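Long-range contact in methyltransferase (Streptomyces avermitilis, PDB 3GIW), which is probably an S-adenosylmethionine-dependent methyltransferase that binds S-adenosyl-L-homocysteine in a Rossmann-like fold, its substrate being unknown: residues Arg60-His72 and Gln248-Asp260. Residues are numbered along the deposited sequence; the frame is centred on the assembly and turned at random. Where two conformers were deposited one is given.
Sequences RANRDWMNRAVAH and QVHKWHPDAATAD
Trp65 and Trp252 both hold CG anti to the backbone N (chi1 179° and -166°), which brings their indoles together between helix and loop. In this offset edge-to-face pair the edge of Trp65 comes over one face of Trp252, with NE1 3.4 Å from CG of Trp252. Val249 CG1 lies across one face of Trp65 in a CH-pi contact, 4.0 Å from the centroid of the five-membered ring. Arg68 bends at chi3 (-54°), turning its guanidinium side-on to the loop. NE and NH2 both donate to Trp252 O, at 3.2 and 2.9 Å. The oxygen lies in the guanidinium plane, and the two side-on bonds fix the rotation of the group. The helix, 55-75, flanks the Rossmann-like sheet, and the loop joins its last two strands, 240-248 and 269-275. Val273 of strand 269-275 touches both tryptophans. Asn62, whose CB points away from the loop, belongs to the S-adenosyl-L-homocysteine site and hydrogen-bonds to Tyr28 and Ser199. Thr258 OG1 sits over one guanidinium face of Arg68 and accepts from Asp255 N at 2.8 Å. Farther along, Trp252 points its edge at the face of His72. A water links His72 ND1 to His253 ND1, while His253 NE2 bonds to Glu243 O.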
ATOM      1  N   ARG A  60       0.960   8.544   8.649  1.00 11.46           N
ATOM      2  CA  ARG A  60       0.025   7.937   9.574  0.50 14.28           C
ATOM      3  C   ARG A  60      -1.391   7.827   8.946  1.00 13.07           C
ATOM      4  O   ARG A  60      -2.080   6.795   9.102  1.00 13.09           O
ATOM      5  CB  ARG A  60       0.070   8.712  10.887  0.50 15.93           C
ATOM      6  CG  ARG A  60       1.412   8.522  11.636  0.50 19.07           C
ATOM      7  CD  ARG A  60       1.626   9.470  12.829  0.50 20.82           C
ATOM      8  NE  ARG A  60       2.219   8.768  13.980  0.50 23.15           N
ATOM      9  CZ  ARG A  60       3.505   8.756  14.343  0.50 24.05           C
ATOM     10  NH1 ARG A  60       4.442   9.411  13.668  0.50 25.04           N
ATOM     11  NH2 ARG A  60       3.869   8.063  15.417  0.50 24.61           N
ATOM     12  N   ALA A  61      -1.814   8.851   8.194  1.00 11.23           N
ATOM     13  CA  ALA A  61      -3.114   8.820   7.573  1.00 11.82           C
ATOM     14  C   ALA A  61      -3.208   7.722   6.511  1.00 11.50           C
ATOM     15  O   ALA A  61      -4.267   7.114   6.312  1.00 12.72           O
ATOM     16  CB  ALA A  61      -3.468  10.212   6.932  1.00 12.72           C
ATOM     17  N   ASN A  62      -2.133   7.474   5.792  1.00 11.52           N
ATOM     18  CA  ASN A  62      -2.128   6.382   4.820  1.00 11.84           C
ATOM     19  C   ASN A  62      -2.294   5.024   5.508  1.00 11.24           C
ATOM     20  O   ASN A  62      -3.095   4.179   5.059  1.00 12.90           O
ATOM     21  CB  ASN A  62      -0.857   6.402   3.979  1.00 12.63           C
ATOM     22  CG  ASN A  62      -0.756   5.195   3.049  1.00 15.08           C
ATOM     23  OD1 ASN A  62      -1.362   5.204   1.984  1.00 16.09           O
ATOM     24  ND2 ASN A  62      -0.075   4.150   3.501  1.00 15.90           N
ATOM     25  N   ARG A  63      -1.601   4.821   6.627  1.00 11.03           N
ATOM     26  CA  ARG A  63      -1.745   3.574   7.378  1.00 13.36           C
ATOM     27  C   ARG A  63      -3.163   3.437   7.904  1.00 12.32           C
ATOM     28  O   ARG A  63      -3.772   2.332   7.822  1.00 12.98           O
ATOM     29  CB  ARG A  63      -0.697   3.444   8.481  1.00 14.66           C
ATOM     30  CG  ARG A  63      -0.636   2.006   9.068  1.00 16.98           C
ATOM     31  CD  ARG A  63       0.003   0.990   8.131  1.00 20.25           C
ATOM     32  NE  ARG A  63      -0.110  -0.381   8.655  1.00 21.15           N
ATOM     33  CZ  ARG A  63       0.509  -1.436   8.120  1.00 22.82           C
ATOM     34  NH1 ARG A  63       1.307  -1.280   7.061  1.00 22.76           N
ATOM     35  NH2 ARG A  63       0.330  -2.649   8.650  1.00 22.08           N
ATOM     36  N   ASP A  64      -3.740   4.498   8.465  1.00 12.51           N
ATOM     37  CA  ASP A  64      -5.099   4.463   8.997  1.00 12.66           C
ATOM     38  C   ASP A  64      -6.117   4.133   7.883  1.00 13.36           C
ATOM     39  O   ASP A  64      -7.067   3.371   8.094  1.00 12.56           O
ATOM     40  CB  ASP A  64      -5.468   5.814   9.639  1.00 13.35           C
ATOM     41  CG  ASP A  64      -4.739   6.088  10.958  1.00 15.59           C
ATOM     42  OD1 ASP A  64      -4.194   5.161  11.570  1.00 18.23           O
ATOM     43  OD2 ASP A  64      -4.717   7.271  11.370  1.00 16.49           O
ATOM     44  N   TRP A  65      -5.884   4.692   6.694  1.00 13.01           N
ATOM     45  CA  TRP A  65      -6.712   4.441   5.526  1.00 12.87           C
ATOM     46  C   TRP A  65      -6.669   2.944   5.177  1.00 12.37           C
ATOM     47  O   TRP A  65      -7.723   2.352   4.918  1.00 13.44           O
ATOM     48  CB  TRP A  65      -6.288   5.320   4.313  1.00 13.35           C
ATOM     49  CG  TRP A  65      -7.152   5.022   3.108  1.00 12.58           C
ATOM     50  CD1 TRP A  65      -8.361   5.538   2.845  1.00 13.96           C
ATOM     51  CD2 TRP A  65      -6.878   4.068   2.072  1.00 13.68           C
ATOM     52  NE1 TRP A  65      -8.881   4.974   1.697  1.00 13.94           N
ATOM     53  CE2 TRP A  65      -7.987   4.058   1.219  1.00 14.34           C
ATOM     54  CE3 TRP A  65      -5.802   3.221   1.790  1.00 15.81           C
ATOM     55  CZ2 TRP A  65      -8.055   3.220   0.101  1.00 14.49           C
ATOM     56  CZ3 TRP A  65      -5.908   2.382   0.705  1.00 15.02           C
ATOM     57  CH2 TRP A  65      -6.997   2.414  -0.132  1.00 15.24           C
HETATM   58  N   MSE A  66      -5.483   2.348   5.157  0.70 11.81           N
HETATM   59  CA  MSE A  66      -5.398   0.909   4.883  0.70 11.42           C
HETATM   60  C   MSE A  66      -6.304   0.155   5.847  0.70 11.82           C
HETATM   61  O   MSE A  66      -7.031  -0.743   5.449  0.70 12.24           O
HETATM   62  CB  MSE A  66      -3.951   0.395   5.021  0.70 12.66           C
HETATM   63  CG  MSE A  66      -3.812  -1.115   4.762  0.70 13.68           C
HETATM   64 SE   MSE A  66      -4.108  -2.287   6.312  0.52 14.63          SE
HETATM   65  CE  MSE A  66      -2.355  -2.291   7.019  0.70 18.82           C
ATOM     66  N   ASN A  67      -6.230   0.506   7.123  1.00 11.94           N
ATOM     67  CA  ASN A  67      -7.026  -0.167   8.133  1.00 13.14           C
ATOM     68  C   ASN A  67      -8.527  -0.068   7.794  1.00 12.74           C
ATOM     69  O   ASN A  67      -9.251  -1.068   7.856  1.00 12.72           O
ATOM     70  CB  ASN A  67      -6.797   0.405   9.543  1.00 14.35           C
ATOM     71  CG  ASN A  67      -5.383   0.204  10.085  1.00 15.28           C
ATOM     72  OD1 ASN A  67      -4.567  -0.528   9.549  1.00 17.87           O
ATOM     73  ND2 ASN A  67      -5.130   0.832  11.213  1.00 17.10           N
ATOM     74  N   ARG A  68      -9.023   1.117   7.442  1.00 12.26           N
ATOM     75  CA  ARG A  68     -10.434   1.296   7.131  1.00 12.20           C
ATOM     76  C   ARG A  68     -10.810   0.587   5.815  1.00 10.95           C
ATOM     77  O   ARG A  68     -11.893   0.003   5.728  1.00 13.18           O
ATOM     78  CB  ARG A  68     -10.802   2.784   7.074  1.00 12.64           C
ATOM     79  CG  ARG A  68     -10.552   3.509   8.359  1.00 12.67           C
ATOM     80  CD  ARG A  68     -11.245   4.845   8.423  1.00 12.06           C
ATOM     81  NE  ARG A  68     -10.981   5.757   7.312  1.00 12.28           N
ATOM     82  CZ  ARG A  68      -9.845   6.424   7.125  1.00 12.57           C
ATOM     83  NH1 ARG A  68      -8.836   6.314   7.974  1.00 13.30           N
ATOM     84  NH2 ARG A  68      -9.690   7.184   6.045  1.00 13.28           N
ATOM     85  N   ALA A  69      -9.938   0.623   4.811  1.00 11.11           N
ATOM     86  CA  ALA A  69     -10.220  -0.025   3.529  1.00 12.67           C
ATOM     87  C   ALA A  69     -10.303  -1.550   3.682  1.00 12.88           C
ATOM     88  O   ALA A  69     -11.232  -2.183   3.141  1.00 11.51           O
ATOM     89  CB  ALA A  69      -9.224   0.388   2.468  1.00 13.14           C
ATOM     90  N   VAL A  70      -9.358  -2.139   4.421  1.00 11.93           N
ATOM     91  CA  VAL A  70      -9.362  -3.590   4.614  1.00 12.81           C
ATOM     92  C   VAL A  70     -10.563  -4.016   5.454  1.00 12.88           C
ATOM     93  O   VAL A  70     -11.231  -5.028   5.124  1.00 13.04           O
ATOM     94  CB  VAL A  70      -8.026  -4.067   5.218  1.00 12.85           C
ATOM     95  CG1 VAL A  70      -8.085  -5.549   5.643  1.00 13.03           C
ATOM     96  CG2 VAL A  70      -6.880  -3.838   4.193  1.00 15.62           C
ATOM     97  N   ALA A  71     -10.892  -3.255   6.500  1.00 12.62           N
ATOM     98  CA  ALA A  71     -12.096  -3.541   7.280  1.00 13.40           C
ATOM     99  C   ALA A  71     -13.383  -3.488   6.418  1.00 13.52           C
ATOM    100  O   ALA A  71     -14.217  -4.392   6.489  1.00 13.23           O
ATOM    101  CB  ALA A  71     -12.188  -2.575   8.455  1.00 13.99           C
ATOM    102  N   HIS A  72     -13.521  -2.479   5.569  1.00 12.77           N
ATOM    103  CA  HIS A  72     -14.628  -2.403   4.628  1.00 12.89           C
ATOM    104  C   HIS A  72     -14.685  -3.647   3.732  1.00 12.33           C
ATOM    105  O   HIS A  72     -15.747  -4.234   3.511  1.00 13.36           O
ATOM    106  CB  HIS A  72     -14.486  -1.177   3.722  1.00 14.42           C
ATOM    107  CG  HIS A  72     -15.585  -1.045   2.711  1.00 16.50           C
ATOM    108  ND1 HIS A  72     -16.784  -0.429   3.006  1.00 17.45           N
ATOM    109  CD2 HIS A  72     -15.693  -1.492   1.435  1.00 17.92           C
ATOM    110  CE1 HIS A  72     -17.577  -0.495   1.951  1.00 18.56           C
ATOM    111  NE2 HIS A  72     -16.934  -1.115   0.979  1.00 18.57           N
ATOM    112  N   GLN A 248      -8.934  12.253  -1.256  1.00  9.92           N
ATOM    113  CA  GLN A 248      -7.841  12.240  -0.297  1.00 10.33           C
ATOM    114  C   GLN A 248      -8.110  11.224   0.822  1.00 10.61           C
ATOM    115  O   GLN A 248      -9.223  11.095   1.272  1.00 10.69           O
ATOM    116  CB  GLN A 248      -7.581  13.629   0.286  1.00  9.98           C
ATOM    117  CG  GLN A 248      -6.947  14.611  -0.697  1.00 11.33           C
ATOM    118  CD  GLN A 248      -6.630  15.911   0.047  1.00 11.33           C
ATOM    119  OE1 GLN A 248      -7.532  16.681   0.398  1.00 12.81           O
ATOM    120  NE2 GLN A 248      -5.337  16.118   0.354  1.00 12.26           N
ATOM    121  N   VAL A 249      -7.082  10.501   1.256  1.00 11.19           N
ATOM    122  CA  VAL A 249      -7.296   9.358   2.144  1.00 11.67           C
ATOM    123  C   VAL A 249      -8.032   9.696   3.419  1.00 11.42           C
ATOM    124  O   VAL A 249      -8.831   8.861   3.901  1.00 12.90           O
ATOM    125  CB  VAL A 249      -6.012   8.569   2.499  1.00 11.72           C
ATOM    126  CG1 VAL A 249      -5.530   7.802   1.306  1.00 12.34           C
ATOM    127  CG2 VAL A 249      -4.890   9.434   3.086  1.00 12.00           C
ATOM    128  N   HIS A 250      -7.848  10.889   3.991  1.00 10.91           N
ATOM    129  CA  HIS A 250      -8.518  11.237   5.245  1.00 11.60           C
ATOM    130  C   HIS A 250     -10.003  11.548   5.052  1.00 12.23           C
ATOM    131  O   HIS A 250     -10.733  11.711   6.030  1.00 13.87           O
ATOM    132  CB  HIS A 250      -7.797  12.386   5.934  1.00 13.13           C
ATOM    133  CG  HIS A 250      -7.887  13.674   5.194  1.00 12.88           C
ATOM    134  ND1 HIS A 250      -7.499  13.806   3.873  1.00 13.07           N
ATOM    135  CD2 HIS A 250      -8.281  14.908   5.594  1.00 13.02           C
ATOM    136  CE1 HIS A 250      -7.670  15.060   3.493  1.00 13.44           C
ATOM    137  NE2 HIS A 250      -8.134  15.753   4.521  1.00 14.12           N
ATOM    138  N   LYS A 251     -10.431  11.637   3.808  1.00 11.53           N
ATOM    139  CA  LYS A 251     -11.831  11.854   3.442  1.00 11.79           C
ATOM    140  C   LYS A 251     -12.570  10.575   2.992  1.00 12.41           C
ATOM    141  O   LYS A 251     -13.743  10.639   2.619  1.00 13.53           O
ATOM    142  CB  LYS A 251     -11.895  12.920   2.321  1.00 12.10           C
ATOM    143  CG  LYS A 251     -11.353  14.254   2.762  1.00 13.02           C
ATOM    144  CD  LYS A 251     -11.516  15.338   1.708  1.00 13.72           C
ATOM    145  CE  LYS A 251     -10.857  16.603   2.191  1.00 14.82           C
ATOM    146  NZ  LYS A 251     -11.174  17.784   1.320  1.00 16.06           N
ATOM    147  N   TRP A 252     -11.873   9.437   2.994  1.00 12.03           N
ATOM    148  CA  TRP A 252     -12.456   8.151   2.595  1.00 11.86           C
ATOM    149  C   TRP A 252     -13.002   7.423   3.831  1.00 11.82           C
ATOM    150  O   TRP A 252     -12.231   6.935   4.650  1.00 11.82           O
ATOM    151  CB  TRP A 252     -11.426   7.283   1.850  1.00 11.34           C
ATOM    152  CG  TRP A 252     -11.985   6.103   1.113  1.00 11.87           C
ATOM    153  CD1 TRP A 252     -12.336   6.076  -0.197  1.00 12.61           C
ATOM    154  CD2 TRP A 252     -12.319   4.808   1.655  1.00 13.41           C
ATOM    155  NE1 TRP A 252     -12.847   4.842  -0.526  1.00 12.15           N
ATOM    156  CE2 TRP A 252     -12.872   4.055   0.599  1.00 13.28           C
ATOM    157  CE3 TRP A 252     -12.180   4.211   2.911  1.00 12.64           C
ATOM    158  CZ2 TRP A 252     -13.314   2.722   0.771  1.00 14.27           C
ATOM    159  CZ3 TRP A 252     -12.636   2.891   3.089  1.00 13.88           C
ATOM    160  CH2 TRP A 252     -13.176   2.168   2.019  1.00 12.98           C
ATOM    161  N   HIS A 253     -14.327   7.349   3.951  1.00 12.82           N
ATOM    162  CA  HIS A 253     -15.017   6.689   5.082  1.00 14.50           C
ATOM    163  C   HIS A 253     -14.368   7.061   6.437  1.00 13.75           C
ATOM    164  O   HIS A 253     -13.936   6.177   7.205  1.00 14.33           O
ATOM    165  CB  HIS A 253     -15.058   5.167   4.889  1.00 16.03           C
ATOM    166  CG  HIS A 253     -15.833   4.710   3.687  1.00 17.46           C
ATOM    167  ND1 HIS A 253     -16.709   3.644   3.735  1.00 23.37           N
ATOM    168  CD2 HIS A 253     -15.837   5.133   2.406  1.00 19.34           C
ATOM    169  CE1 HIS A 253     -17.246   3.460   2.541  1.00 23.26           C
ATOM    170  NE2 HIS A 253     -16.752   4.365   1.718  1.00 20.98           N
ATOM    171  N   PRO A 254     -14.263   8.360   6.731  1.00 14.28           N
ATOM    172  CA  PRO A 254     -13.577   8.757   7.959  1.00 16.79           C
ATOM    173  C   PRO A 254     -14.338   8.296   9.218  1.00 19.74           C
ATOM    174  O   PRO A 254     -15.566   8.205   9.198  1.00 18.59           O
ATOM    175  CB  PRO A 254     -13.544  10.287   7.856  1.00 16.76           C
ATOM    176  CG  PRO A 254     -14.747  10.629   7.030  1.00 16.15           C
ATOM    177  CD  PRO A 254     -14.791   9.527   5.992  1.00 14.35           C
ATOM    178  N   ASP A 255     -13.597   7.976  10.273  1.00 23.99           N
ATOM    179  CA  ASP A 255     -14.163   7.786  11.615  1.00 28.22           C
ATOM    180  C   ASP A 255     -14.347   9.162  12.252  1.00 29.83           C
ATOM    181  O   ASP A 255     -13.940  10.180  11.684  1.00 29.40           O
ATOM    182  CB  ASP A 255     -13.208   6.973  12.503  1.00 30.04           C
ATOM    183  CG  ASP A 255     -12.973   5.572  11.999  1.00 32.13           C
ATOM    184  OD1 ASP A 255     -13.943   4.922  11.549  1.00 34.66           O
ATOM    185  OD2 ASP A 255     -11.808   5.114  12.073  1.00 33.48           O
ATOM    186  N   ALA A 256     -14.932   9.194  13.445  1.00 32.53           N
ATOM    187  CA  ALA A 256     -15.144  10.461  14.164  1.00 34.20           C
ATOM    188  C   ALA A 256     -13.866  11.315  14.303  1.00 35.60           C
ATOM    189  O   ALA A 256     -13.943  12.544  14.265  1.00 36.66           O
ATOM    190  CB  ALA A 256     -15.760  10.202  15.536  1.00 35.00           C
ATOM    191  N   ALA A 257     -12.704  10.666  14.439  1.00 36.24           N
ATOM    192  CA  ALA A 257     -11.428  11.373  14.645  1.00 36.56           C
ATOM    193  C   ALA A 257     -10.504  11.415  13.417  1.00 35.89           C
ATOM    194  O   ALA A 257      -9.442  12.044  13.470  1.00 37.00           O
ATOM    195  CB  ALA A 257     -10.681  10.748  15.825  1.00 37.04           C
ATOM    196  N   THR A 258     -10.894  10.773  12.317  1.00 35.03           N
ATOM    197  CA  THR A 258      -9.994  10.615  11.162  1.00 33.33           C
ATOM    198  C   THR A 258      -9.322  11.907  10.659  1.00 33.84           C
ATOM    199  O   THR A 258      -8.128  11.887  10.322  1.00 34.58           O
ATOM    200  CB  THR A 258     -10.712   9.938   9.967  1.00 31.71           C
ATOM    201  OG1 THR A 258     -10.886   8.540  10.234  1.00 30.01           O
ATOM    202  CG2 THR A 258      -9.895  10.133   8.658  1.00 29.38           C
ATOM    203  N   ALA A 259     -10.063  13.015  10.593  1.00 33.43           N
ATOM    204  CA  ALA A 259      -9.515  14.262  10.026  1.00 33.62           C
ATOM    205  C   ALA A 259      -9.249  15.349  11.082  1.00 34.04           C
ATOM    206  O   ALA A 259      -9.048  16.518  10.730  1.00 33.94           O
ATOM    207  CB  ALA A 259     -10.429  14.802   8.918  1.00 33.56           C
ATOM    208  N   ASP A 260      -9.225  14.963  12.364  1.00 34.31           N
ATOM    209  CA  ASP A 260      -9.012  15.919  13.457  1.00 34.26           C
ATOM    210  C   ASP A 260      -7.684  16.678  13.323  1.00 34.01           C
ATOM    211  O   ASP A 260      -6.611  16.073  13.415  1.00 35.52           O
TER
HETATM  212  O   HOH W   1      -8.764   5.166  10.713  1.00 23.05           O
HETATM  213  O   HOH W   2     -16.580   1.306   5.550  1.00 38.43           O